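Local coordinates for protein putative oxidoreductase (Jannaschia sp., PDB 3C24) that is of unproven function but probably acts as an NAD(P)-dependent oxidoreductase with a Rossmann-type dinucleotide-binding domain, at residues E46-L51 and I56-G61; V14-A19 and R26-I31; D86-V91 and I116-G121. All coordinates share one frame; numbering follows the deposited sequence.

Contact 1 of 3, residues E46-L51 and I56-G61; sequences EGRDRL and IPLTDG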
ATOM      1  N   GLU A  46      -6.837   6.665 -35.294  1.00 19.45           N
ATOM      2  CA  GLU A  46      -6.680   7.513 -34.106  1.00 18.76           C
ATOM      3  C   GLU A  46      -5.241   7.432 -33.582  1.00 20.39           C
ATOM      4  O   GLU A  46      -4.701   8.418 -33.106  1.00 19.38           O
ATOM      5  CB  GLU A  46      -7.700   7.182 -33.010  1.00 22.56           C
ATOM      6  CG  GLU A  46      -7.569   5.801 -32.402  1.00 25.95           C
ATOM      7  CD  GLU A  46      -6.760   5.823 -31.111  1.00 40.08           C
ATOM      8  OE1 GLU A  46      -6.714   6.898 -30.468  1.00 53.36           O
ATOM      9  OE2 GLU A  46      -6.180   4.773 -30.744  1.00 54.58           O
ATOM     10  N   GLY A  47      -4.647   6.245 -33.693  1.00 19.10           N
ATOM     11  CA  GLY A  47      -3.260   6.006 -33.272  1.00 17.41           C
ATOM     12  C   GLY A  47      -2.276   6.771 -34.155  1.00 17.39           C
ATOM     13  O   GLY A  47      -1.279   7.360 -33.675  1.00 18.94           O
ATOM     14  N   ARG A  48      -2.549   6.778 -35.462  1.00 15.64           N
ATOM     15  CA  ARG A  48      -1.701   7.510 -36.416  1.00 15.49           C
ATOM     16  C   ARG A  48      -1.772   9.005 -36.116  1.00 20.81           C
ATOM     17  O   ARG A  48      -0.779   9.720 -36.166  1.00 20.55           O
ATOM     18  CB  ARG A  48      -2.070   7.205 -37.857  1.00 17.05           C
ATOM     19  CG  ARG A  48      -1.894   5.699 -38.220  1.00 17.24           C
ATOM     20  CD  ARG A  48      -2.351   5.345 -39.603  1.00 17.77           C
ATOM     21  NE  ARG A  48      -1.578   5.937 -40.692  1.00 22.12           N
ATOM     22  CZ  ARG A  48      -0.508   5.367 -41.226  1.00 24.04           C
ATOM     23  NH1 ARG A  48      -0.046   4.244 -40.728  1.00 26.03           N
ATOM     24  NH2 ARG A  48       0.119   5.944 -42.238  1.00 26.50           N
ATOM     25  N   ASP A  49      -2.958   9.482 -35.773  1.00 19.83           N
ATOM     26  CA  ASP A  49      -3.108  10.900 -35.477  1.00 21.16           C
ATOM     27  C   ASP A  49      -2.349  11.272 -34.234  1.00 21.27           C
ATOM     28  O   ASP A  49      -1.797  12.365 -34.100  1.00 22.93           O
ATOM     29  CB  ASP A  49      -4.566  11.254 -35.249  1.00 21.12           C
ATOM     30  CG  ASP A  49      -5.405  11.188 -36.522  1.00 27.79           C
ATOM     31  OD1 ASP A  49      -4.870  11.024 -37.634  1.00 24.35           O
ATOM     32  OD2 ASP A  49      -6.635  11.299 -36.383  1.00 35.43           O
ATOM     33  N   ARG A  50      -2.338  10.357 -33.304  1.00 18.54           N
ATOM     34  CA  ARG A  50      -1.679  10.596 -32.019  1.00 19.92           C
ATOM     35  C   ARG A  50      -0.173  10.757 -32.252  1.00 21.73           C
ATOM     36  O   ARG A  50       0.442  11.692 -31.753  1.00 23.34           O
ATOM     37  CB  ARG A  50      -1.984   9.468 -31.001  1.00 20.51           C
ATOM     38  CG  ARG A  50      -1.310   9.650 -29.633  1.00 22.74           C
ATOM     39  CD  ARG A  50      -1.693   8.579 -28.595  1.00 34.32           C
ATOM     40  NE  ARG A  50      -3.070   8.746 -28.141  1.00 40.65           N
ATOM     41  CZ  ARG A  50      -4.096   7.952 -28.449  1.00 44.19           C
ATOM     42  NH1 ARG A  50      -3.932   6.853 -29.185  1.00 34.52           N
ATOM     43  NH2 ARG A  50      -5.303   8.256 -27.976  1.00 46.73           N
ATOM     44  N   LEU A  51       0.388   9.853 -33.043  1.00 17.54           N
ATOM     45  CA  LEU A  51       1.815   9.867 -33.328  1.00 17.98           C
ATOM     46  C   LEU A  51       2.145  11.149 -34.079  1.00 21.44           C
ATOM     47  O   LEU A  51       3.123  11.844 -33.798  1.00 22.55           O
ATOM     48  CB  LEU A  51       2.222   8.643 -34.154  1.00 17.13           C
ATOM     49  CG  LEU A  51       2.156   7.351 -33.358  1.00 21.76           C
ATOM     50  CD1 LEU A  51       2.382   6.131 -34.234  1.00 23.89           C
ATOM     51  CD2 LEU A  51       3.190   7.411 -32.218  1.00 23.68           C
ATOM     52  N   ILE A  56       6.003  12.185 -34.447  1.00 19.70           N
ATOM     53  CA  ILE A  56       6.606  10.880 -34.746  1.00 19.38           C
ATOM     54  C   ILE A  56       6.174  10.362 -36.122  1.00 19.91           C
ATOM     55  O   ILE A  56       4.971  10.249 -36.406  1.00 22.07           O
ATOM     56  CB  ILE A  56       6.282   9.854 -33.648  1.00 17.90           C
ATOM     57  CG1 ILE A  56       6.815  10.334 -32.276  1.00 21.04           C
ATOM     58  CG2 ILE A  56       6.886   8.517 -34.029  1.00 19.09           C
ATOM     59  CD1 ILE A  56       6.270   9.594 -31.056  1.00 21.53           C
ATOM     60  N   PRO A  57       7.145  10.003 -36.976  1.00 19.65           N
ATOM     61  CA  PRO A  57       6.748   9.561 -38.305  1.00 21.59           C
ATOM     62  C   PRO A  57       6.075   8.212 -38.293  1.00 21.27           C
ATOM     63  O   PRO A  57       6.375   7.369 -37.454  1.00 22.82           O
ATOM     64  CB  PRO A  57       8.069   9.465 -39.076  1.00 24.59           C
ATOM     65  CG  PRO A  57       9.136   9.714 -38.156  1.00 23.17           C
ATOM     66  CD  PRO A  57       8.604  10.156 -36.834  1.00 23.14           C
ATOM     67  N   LEU A  58       5.133   8.041 -39.217  1.00 23.20           N
ATOM     68  CA  LEU A  58       4.436   6.756 -39.393  1.00 24.03           C
ATOM     69  C   LEU A  58       5.196   5.884 -40.365  1.00 28.48           C
ATOM     70  O   LEU A  58       5.716   6.366 -41.357  1.00 27.64           O
ATOM     71  CB  LEU A  58       3.008   6.921 -39.876  1.00 28.44           C
ATOM     72  CG  LEU A  58       2.057   6.855 -38.682  1.00 32.86           C
ATOM     73  CD1 LEU A  58       2.264   5.481 -37.988  1.00 34.77           C
ATOM     74  CD2 LEU A  58       2.282   8.040 -37.773  1.00 29.33           C
ATOM     75  N   THR A  59       5.315   4.605 -40.038  1.00 33.48           N
ATOM     76  CA  THR A  59       6.056   3.688 -40.905  1.00 35.18           C
ATOM     77  C   THR A  59       5.116   2.751 -41.619  1.00 35.31           C
ATOM     78  O   THR A  59       4.666   1.772 -41.037  1.00 34.15           O
ATOM     79  CB  THR A  59       7.157   2.898 -40.179  1.00 37.04           C
ATOM     80  OG1 THR A  59       8.327   3.722 -40.002  1.00 33.47           O
ATOM     81  CG2 THR A  59       7.561   1.693 -41.055  1.00 40.18           C
ATOM     82  N   ASP A  60       4.853   3.055 -42.900  1.00 33.16           N
ATOM     83  CA  ASP A  60       3.928   2.266 -43.739  1.00 33.82           C
ATOM     84  C   ASP A  60       4.525   1.234 -44.648  1.00 31.95           C
ATOM     85  O   ASP A  60       5.704   1.222 -44.943  1.00 32.30           O
ATOM     86  CB  ASP A  60       3.106   3.169 -44.603  1.00 32.56           C
ATOM     87  CG  ASP A  60       2.373   4.183 -43.781  1.00 44.62           C
ATOM     88  OD1 ASP A  60       2.306   3.957 -42.532  1.00 50.50           O
ATOM     89  OD2 ASP A  60       1.918   5.188 -44.368  1.00 43.79           O
ATOM     90  N   GLY A  61       3.627   0.396 -45.124  1.00 31.85           N
ATOM     91  CA  GLY A  61       4.023  -0.751 -45.941  1.00 34.26           C
ATOM     92  C   GLY A  61       4.656  -1.786 -45.035  1.00 36.38           C
ATOM     93  O   GLY A  61       4.473  -1.764 -43.798  1.00 36.15           O
TER
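Arg48 reaches from the helix to Asp60 and meets its carboxylate end-on, with one nitrogen for each oxygen. NH1 of Arg48 donates to OD1 of Asp60 at 3.0 Å, and NH2 of Arg48 to OD2 of Asp60 at 2.9 Å; NH2 also makes a weak bond to OD1. In the two main bonds the oxygens are approached from the syn side, although the carboxylate and guanidinium planes are turned 33° apart and the pair is therefore not coplanar. A bend at the third torsion of Arg48 (chi3 66°) brings the guanidinium across Leu58, whose CG sits 3.9 Å above the guanidinium plane, over its centre. One face thus rests on hydrocarbon while the edge carries the charge pairing.

Deeper in, Leu51 faces both Leu58 and Ile56. CB of Leu51 packs on CD2 of Leu58 at 3.7 Å, the two side chains running at about a right angle, while CD2 of Leu51 meets CD1 of Ile56 at 3.9 Å. The backbone closes the turn between them, with Ile56 N donating to Leu51 O at 3.0 Å.

In the next shell, Arg48 NH1 has a second acceptor in Glu42 O, just after strand 37-41. These contacts hold the segment after helix 45-53 beside that helix, while Thr59 pairs by backbone with Ala40 of strand 37-41, within a Rossmann-type domain that probably binds a dinucleotide.

Contact 2 of 3, residues V14-A19 and R26-I31; sequences VAILGA and RITRKI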
ATOM      1  N   VAL A  14      14.209  -0.513 -34.056  1.00 16.44           N
ATOM      2  CA  VAL A  14      13.173  -1.056 -33.196  1.00 17.34           C
ATOM      3  C   VAL A  14      11.831  -0.700 -33.766  1.00 18.00           C
ATOM      4  O   VAL A  14      11.493   0.496 -33.858  1.00 20.16           O
ATOM      5  CB  VAL A  14      13.289  -0.473 -31.785  1.00 17.52           C
ATOM      6  CG1 VAL A  14      12.223  -1.039 -30.813  1.00 17.79           C
ATOM      7  CG2 VAL A  14      14.705  -0.705 -31.159  1.00 16.81           C
ATOM      8  N   ALA A  15      11.092  -1.737 -34.172  1.00 18.14           N
ATOM      9  CA  ALA A  15       9.729  -1.596 -34.667  1.00 17.77           C
ATOM     10  C   ALA A  15       8.791  -1.835 -33.505  1.00 19.08           C
ATOM     11  O   ALA A  15       8.954  -2.774 -32.700  1.00 19.17           O
ATOM     12  CB  ALA A  15       9.456  -2.581 -35.800  1.00 19.91           C
ATOM     13  N   ILE A  16       7.835  -0.939 -33.353  1.00 16.36           N
ATOM     14  CA  ILE A  16       6.826  -1.081 -32.316  1.00 17.31           C
ATOM     15  C   ILE A  16       5.461  -1.235 -32.972  1.00 18.40           C
ATOM     16  O   ILE A  16       4.991  -0.352 -33.665  1.00 18.38           O
ATOM     17  CB  ILE A  16       6.813   0.125 -31.380  1.00 18.43           C
ATOM     18  CG1 ILE A  16       8.190   0.326 -30.731  1.00 23.04           C
ATOM     19  CG2 ILE A  16       5.753  -0.027 -30.292  1.00 16.85           C
ATOM     20  CD1 ILE A  16       8.363   1.607 -30.025  1.00 24.93           C
ATOM     21  N   LEU A  17       4.847  -2.381 -32.708  1.00 18.62           N
ATOM     22  CA  LEU A  17       3.504  -2.702 -33.188  1.00 19.26           C
ATOM     23  C   LEU A  17       2.476  -2.079 -32.228  1.00 19.14           C
ATOM     24  O   LEU A  17       2.572  -2.224 -30.978  1.00 21.52           O
ATOM     25  CB  LEU A  17       3.321  -4.230 -33.313  1.00 19.98           C
ATOM     26  CG  LEU A  17       3.913  -4.957 -34.533  1.00 28.06           C
ATOM     27  CD1 LEU A  17       5.279  -4.497 -34.877  1.00 39.45           C
ATOM     28  CD2 LEU A  17       3.824  -6.497 -34.285  1.00 29.36           C
ATOM     29  N   GLY A  18       1.477  -1.408 -32.801  1.00 19.52           N
ATOM     30  CA  GLY A  18       0.460  -0.731 -32.000  1.00 16.93           C
ATOM     31  C   GLY A  18       1.090   0.526 -31.393  1.00 19.20           C
ATOM     32  O   GLY A  18       0.768   0.965 -30.300  1.00 21.45           O
ATOM     33  N   ALA A  19       1.987   1.116 -32.152  1.00 17.32           N
ATOM     34  CA  ALA A  19       2.778   2.269 -31.660  1.00 19.22           C
ATOM     35  C   ALA A  19       1.988   3.474 -31.250  1.00 20.16           C
ATOM     36  O   ALA A  19       2.453   4.242 -30.427  1.00 19.58           O
ATOM     37  CB  ALA A  19       3.817   2.677 -32.681  1.00 20.45           C
ATOM     38  N   ARG A  26       3.605   6.021 -25.448  1.00 18.31           N
ATOM     39  CA  ARG A  26       4.624   6.409 -24.460  1.00 16.13           C
ATOM     40  C   ARG A  26       5.973   5.788 -24.773  1.00 17.49           C
ATOM     41  O   ARG A  26       6.999   6.446 -24.729  1.00 16.64           O
ATOM     42  CB  ARG A  26       4.195   6.026 -23.045  1.00 20.60           C
ATOM     43  CG  ARG A  26       3.064   6.893 -22.469  1.00 23.93           C
ATOM     44  CD  ARG A  26       2.557   6.251 -21.124  1.00 38.16           C
ATOM     45  N   ILE A  27       5.948   4.493 -25.045  1.00 17.30           N
ATOM     46  CA  ILE A  27       7.183   3.754 -25.348  1.00 17.92           C
ATOM     47  C   ILE A  27       7.792   4.161 -26.695  1.00 16.21           C
ATOM     48  O   ILE A  27       9.014   4.207 -26.862  1.00 17.24           O
ATOM     49  CB  ILE A  27       7.054   2.211 -25.199  1.00 16.32           C
ATOM     50  CG1 ILE A  27       6.071   1.597 -26.172  1.00 19.70           C
ATOM     51  CG2 ILE A  27       6.754   1.821 -23.764  1.00 21.58           C
ATOM     52  CD1 ILE A  27       5.836   0.086 -25.861  1.00 22.67           C
ATOM     53  N   THR A  28       6.920   4.489 -27.646  1.00 16.67           N
ATOM     54  CA  THR A  28       7.342   4.927 -28.963  1.00 16.43           C
ATOM     55  C   THR A  28       8.067   6.262 -28.847  1.00 14.95           C
ATOM     56  O   THR A  28       9.125   6.472 -29.456  1.00 16.96           O
ATOM     57  CB  THR A  28       6.154   5.006 -29.936  1.00 16.07           C
ATOM     58  OG1 THR A  28       5.567   3.697 -30.061  1.00 18.08           O
ATOM     59  CG2 THR A  28       6.574   5.497 -31.274  1.00 18.17           C
ATOM     60  N   ARG A  29       7.520   7.165 -28.019  1.00 15.50           N
ATOM     61  CA  ARG A  29       8.181   8.463 -27.787  1.00 14.90           C
ATOM     62  C   ARG A  29       9.580   8.226 -27.186  1.00 17.31           C
ATOM     63  O   ARG A  29      10.558   8.834 -27.599  1.00 16.34           O
ATOM     64  CB  ARG A  29       7.369   9.392 -26.892  1.00 16.09           C
ATOM     65  CG  ARG A  29       8.164  10.592 -26.370  1.00 24.81           C
ATOM     66  CD  ARG A  29       7.258  11.518 -25.542  1.00 32.82           C
ATOM     67  NE  ARG A  29       6.754  12.569 -26.385  1.00 33.71           N
ATOM     68  CZ  ARG A  29       5.580  13.174 -26.249  1.00 44.56           C
ATOM     69  NH1 ARG A  29       4.738  12.809 -25.299  1.00 42.58           N
ATOM     70  NH2 ARG A  29       5.241  14.132 -27.101  1.00 41.81           N
ATOM     71  N   LYS A  30       9.661   7.302 -26.242  1.00 18.66           N
ATOM     72  CA  LYS A  30      10.962   7.005 -25.625  1.00 17.73           C
ATOM     73  C   LYS A  30      11.969   6.531 -26.656  1.00 15.71           C
ATOM     74  O   LYS A  30      13.138   6.956 -26.660  1.00 17.21           O
ATOM     75  CB  LYS A  30      10.842   5.941 -24.519  1.00 18.52           C
ATOM     76  CG  LYS A  30      10.066   6.353 -23.270  1.00 21.79           C
ATOM     77  CD  LYS A  30      10.868   7.231 -22.373  1.00 19.28           C
ATOM     78  CE  LYS A  30      10.148   7.533 -21.022  1.00 21.66           C
ATOM     79  NZ  LYS A  30      10.976   8.299 -20.016  1.00 18.05           N
ATOM     80  N   ILE A  31      11.541   5.634 -27.538  1.00 15.87           N
ATOM     81  CA  ILE A  31      12.445   5.126 -28.582  1.00 13.73           C
ATOM     82  C   ILE A  31      12.791   6.232 -29.564  1.00 15.69           C
ATOM     83  O   ILE A  31      13.970   6.411 -29.936  1.00 17.29           O
ATOM     84  CB  ILE A  31      11.848   3.899 -29.328  1.00 18.14           C
ATOM     85  CG1 ILE A  31      11.754   2.723 -28.355  1.00 16.20           C
ATOM     86  CG2 ILE A  31      12.668   3.465 -30.545  1.00 15.09           C
ATOM     87  CD1 ILE A  31      13.106   2.252 -27.680  1.00 17.83           C
TER
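In the first beta-alpha-beta unit of the Rossmann fold, Ile16 of strand 13-17 packs on Thr28 and Ile31 of helix 22-33, the return leg of the crossover. The short axes of strand 14-17 and helix 26-31 run nearly antiparallel (angle 166°) and approach to 9.7 Å, as expected for a helix lying on its sheet. Val14 and Ile16 point to the helix, whereas the intervening Ala15 points away, the alternation of a beta strand.

Ile16 has the largest share of the contact. Its chain extends from chi1 -58° through chi2 168°, which sends CD1 to the helix surface: CD1 of Ile16 lies 3.6 Å from CA of Thr28 and 3.9 Å from CG1 of Ile31. Two residues earlier on the same face of the strand, CB of Val14 touches CG2 of Ile31 at 4.2 Å. Leu38 of the neighbouring strand 37-41 also touches Ile16, Thr28 and Ile31, and Met172 of helix 160-172 packs on Ile31.

Thr28 is the polar member of this buried face. Its OG1 is hydrogen-bonded to Gly24 O one helical turn earlier, and where the glycine-rich loop leaves the strand, CB of Ala19 sits 3.3 Å from that same OG1 of Thr28.

Contact 3 of 3, residues D86-V91 and I116-G121; sequences DIVPRV and ITYFIG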
ATOM      1  N   ASP A  86       0.955 -13.841 -36.842  1.00 21.24           N
ATOM      2  CA  ASP A  86       1.052 -13.092 -38.077  1.00 23.92           C
ATOM      3  C   ASP A  86       2.489 -12.654 -38.357  1.00 23.14           C
ATOM      4  O   ASP A  86       3.037 -12.904 -39.444  1.00 25.95           O
ATOM      5  CB  ASP A  86       0.190 -11.849 -37.994  1.00 24.91           C
ATOM      6  CG  ASP A  86       0.307 -10.979 -39.241  1.00 41.84           C
ATOM      7  OD1 ASP A  86       1.271 -11.159 -40.022  1.00 53.33           O
ATOM      8  OD2 ASP A  86      -0.563 -10.106 -39.432  1.00 61.35           O
ATOM      9  N   ILE A  87       3.132 -12.099 -37.336  1.00 21.71           N
ATOM     10  CA  ILE A  87       4.461 -11.467 -37.514  1.00 20.04           C
ATOM     11  C   ILE A  87       5.653 -12.393 -37.344  1.00 17.82           C
ATOM     12  O   ILE A  87       6.623 -12.307 -38.096  1.00 16.21           O
ATOM     13  CB  ILE A  87       4.653 -10.175 -36.612  1.00 20.51           C
ATOM     14  CG1 ILE A  87       5.841  -9.345 -37.130  1.00 24.05           C
ATOM     15  CG2 ILE A  87       4.848 -10.475 -35.112  1.00 23.05           C
ATOM     16  CD1 ILE A  87       5.697  -8.804 -38.556  1.00 23.52           C
ATOM     17  N   VAL A  88       5.609 -13.279 -36.362  1.00 17.03           N
ATOM     18  CA  VAL A  88       6.770 -14.148 -36.109  1.00 17.06           C
ATOM     19  C   VAL A  88       7.297 -14.866 -37.355  1.00 18.89           C
ATOM     20  O   VAL A  88       8.509 -14.933 -37.552  1.00 16.47           O
ATOM     21  CB  VAL A  88       6.545 -15.117 -34.893  1.00 18.82           C
ATOM     22  CG1 VAL A  88       7.592 -16.293 -34.843  1.00 19.44           C
ATOM     23  CG2 VAL A  88       6.545 -14.320 -33.597  1.00 18.82           C
ATOM     24  N   PRO A  89       6.412 -15.441 -38.196  1.00 17.58           N
ATOM     25  CA  PRO A  89       6.968 -16.143 -39.373  1.00 18.31           C
ATOM     26  C   PRO A  89       7.564 -15.242 -40.445  1.00 17.69           C
ATOM     27  O   PRO A  89       8.249 -15.737 -41.387  1.00 16.74           O
ATOM     28  CB  PRO A  89       5.753 -16.851 -39.964  1.00 19.83           C
ATOM     29  CG  PRO A  89       4.770 -16.955 -38.846  1.00 20.79           C
ATOM     30  CD  PRO A  89       4.988 -15.768 -37.976  1.00 19.32           C
ATOM     31  N   ARG A  90       7.326 -13.942 -40.301  1.00 14.83           N
ATOM     32  CA  ARG A  90       7.745 -12.954 -41.312  1.00 14.51           C
ATOM     33  C   ARG A  90       9.080 -12.266 -41.065  1.00 13.95           C
ATOM     34  O   ARG A  90       9.679 -11.699 -41.966  1.00 16.55           O
ATOM     35  CB  ARG A  90       6.648 -11.867 -41.492  1.00 16.07           C
ATOM     36  CG  ARG A  90       5.252 -12.385 -41.812  1.00 22.23           C
ATOM     37  CD  ARG A  90       4.242 -11.194 -41.958  1.00 23.17           C
ATOM     38  NE  ARG A  90       4.521 -10.431 -43.174  1.00 29.44           N
ATOM     39  CZ  ARG A  90       3.895  -9.316 -43.544  1.00 29.92           C
ATOM     40  NH1 ARG A  90       2.938  -8.814 -42.792  1.00 32.66           N
ATOM     41  NH2 ARG A  90       4.222  -8.716 -44.671  1.00 34.50           N
ATOM     42  N   VAL A  91       9.533 -12.303 -39.813  1.00 16.18           N
ATOM     43  CA  VAL A  91      10.766 -11.601 -39.450  1.00 14.58           C
ATOM     44  C   VAL A  91      12.027 -12.364 -39.873  1.00 13.39           C
ATOM     45  O   VAL A  91      11.975 -13.565 -40.087  1.00 15.19           O
ATOM     46  CB  VAL A  91      10.810 -11.247 -37.956  1.00 15.32           C
ATOM     47  CG1 VAL A  91       9.604 -10.318 -37.588  1.00 13.13           C
ATOM     48  CG2 VAL A  91      10.849 -12.544 -37.070  1.00 16.32           C
ATOM     49  N   ILE A 116      14.542 -17.428 -34.029  1.00 13.26           N
ATOM     50  CA  ILE A 116      14.326 -16.046 -33.575  1.00 13.36           C
ATOM     51  C   ILE A 116      14.450 -16.015 -32.026  1.00 13.31           C
ATOM     52  O   ILE A 116      14.492 -17.046 -31.358  1.00 15.96           O
ATOM     53  CB  ILE A 116      13.030 -15.352 -34.089  1.00 14.72           C
ATOM     54  CG1 ILE A 116      11.742 -16.109 -33.681  1.00 13.97           C
ATOM     55  CG2 ILE A 116      13.092 -15.189 -35.632  1.00 15.23           C
ATOM     56  CD1 ILE A 116      11.220 -15.854 -32.294  1.00 19.61           C
ATOM     57  N   THR A 117      14.481 -14.809 -31.478  1.00 14.27           N
ATOM     58  CA  THR A 117      14.612 -14.604 -30.047  1.00 12.23           C
ATOM     59  C   THR A 117      13.301 -14.084 -29.503  1.00 15.30           C
ATOM     60  O   THR A 117      12.660 -13.240 -30.128  1.00 14.82           O
ATOM     61  CB  THR A 117      15.703 -13.548 -29.769  1.00 15.01           C
ATOM     62  OG1 THR A 117      16.991 -14.089 -30.090  1.00 16.33           O
ATOM     63  CG2 THR A 117      15.664 -13.045 -28.305  1.00 16.00           C
ATOM     64  N   TYR A 118      12.907 -14.621 -28.363  1.00 14.00           N
ATOM     65  CA  TYR A 118      11.780 -14.109 -27.584  1.00 12.52           C
ATOM     66  C   TYR A 118      12.364 -13.567 -26.308  1.00 16.27           C
ATOM     67  O   TYR A 118      13.095 -14.262 -25.581  1.00 15.52           O
ATOM     68  CB  TYR A 118      10.748 -15.221 -27.259  1.00 13.62           C
ATOM     69  CG  TYR A 118       9.839 -15.636 -28.384  1.00 16.11           C
ATOM     70  CD1 TYR A 118       9.094 -14.730 -29.063  1.00 18.06           C
ATOM     71  CD2 TYR A 118       9.599 -16.987 -28.631  1.00 13.74           C
ATOM     72  CE1 TYR A 118       8.227 -15.141 -30.072  1.00 18.46           C
ATOM     73  CE2 TYR A 118       8.740 -17.397 -29.638  1.00 16.86           C
ATOM     74  CZ  TYR A 118       8.044 -16.493 -30.333  1.00 20.56           C
ATOM     75  OH  TYR A 118       7.163 -16.949 -31.304  1.00 17.94           O
ATOM     76  N   PHE A 119      12.034 -12.312 -26.053  1.00 15.31           N
ATOM     77  CA  PHE A 119      12.479 -11.579 -24.891  1.00 15.46           C
ATOM     78  C   PHE A 119      11.242 -10.995 -24.241  1.00 14.84           C
ATOM     79  O   PHE A 119      10.423 -10.398 -24.914  1.00 14.31           O
ATOM     80  CB  PHE A 119      13.451 -10.484 -25.304  1.00 14.95           C
ATOM     81  CG  PHE A 119      14.119  -9.788 -24.138  1.00 14.66           C
ATOM     82  CD1 PHE A 119      13.509  -8.715 -23.497  1.00 15.35           C
ATOM     83  CD2 PHE A 119      15.362 -10.163 -23.707  1.00 16.17           C
ATOM     84  CE1 PHE A 119      14.120  -8.099 -22.418  1.00 17.15           C
ATOM     85  CE2 PHE A 119      15.951  -9.533 -22.643  1.00 14.26           C
ATOM     86  CZ  PHE A 119      15.333  -8.489 -22.023  1.00 16.96           C
ATOM     87  N   ILE A 120      11.174 -11.162 -22.935  1.00 14.08           N
ATOM     88  CA  ILE A 120      10.046 -10.665 -22.085  1.00 13.79           C
ATOM     89  C   ILE A 120      10.559  -9.608 -21.130  1.00 15.26           C
ATOM     90  O   ILE A 120      11.546  -9.795 -20.419  1.00 17.04           O
ATOM     91  CB  ILE A 120       9.323 -11.777 -21.291  1.00 14.28           C
ATOM     92  CG1 ILE A 120       9.061 -13.009 -22.145  1.00 17.38           C
ATOM     93  CG2 ILE A 120       8.054 -11.202 -20.710  1.00 15.08           C
ATOM     94  CD1 ILE A 120       8.551 -14.197 -21.312  1.00 19.10           C
ATOM     95  N   GLY A 121       9.842  -8.475 -21.070  1.00 14.76           N
ATOM     96  CA  GLY A 121      10.116  -7.448 -20.077  1.00 17.53           C
ATOM     97  C   GLY A 121       8.845  -6.994 -19.397  1.00 17.81           C
ATOM     98  O   GLY A 121       7.771  -7.159 -19.940  1.00 16.94           O
TER
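Two valines, Val88 and Val91, bring segment 86-91 onto Ile116 and Tyr118 through apolar contacts. CG2 of Val91 meets CG2 of Ile116 at 3.8 Å, the side chains at about a right angle, and CG1 of Val88 adds a looser touch on CG1 of Ile116 at 4.3 Å. Val88 approaches Tyr118 at the edge of the ring, near its plane: CG2 of Val88 is 4.0 Å from CE1 of Tyr118, and both valine methyls come up to the phenol oxygen from one side, with OH of Tyr118 at 3.5 Å from CG2 of Val88 and 3.6 Å from CG1.

Over the ring face, CD1 of Ile116 stands 3.7 Å above the plane of Tyr118, at its centre, because chi1 of 59° puts CG1 of Ile116 between its backbone N and carbonyl carbon and chi2 of 82° turns the chain's end over the ring.

Tyr118 belongs to strand 117-123, which lies parallel to strand 96-99 of the Rossmann-type sheet and antiparallel to strand 148-156; segment 86-91, which begins on helix 77-87, lies against the start of this strand.

The polar ends at this contact find partners outside the two segments. Tyr118 OH is hydrogen-bonded to Pro111 O, which fixes the hydroxyl beside Val88. From the same connection, Arg113 NH1 bonds to both Val88 O and Val91 O, tying the valine backbone to the chain leading into Ile116.

Contacts 1 and 2 are neighbours, their centres 11 Å apart, and they share a packing layer: CD2 of Leu51 lies 3.7 Å from Ala19 O, and CD1 of Ile56 is 4.0 Å from CA of Arg29. The helix of contact 2 therefore also receives the apolar face of contact 1. Contact 3 meets contact 2 on the other side of strand 13-17 from helix 22-33, where CD2 of Leu17 touches CG2 of Ile87 at 4.2 Å, although the centres are 16 Å apart. Contacts 1 and 3 do not touch, with nearest atoms about 7 Å apart. By analogy with related dehydrogenases, the glycine-rich loop at Ala19, in contact 2, would probably border the cofactor site.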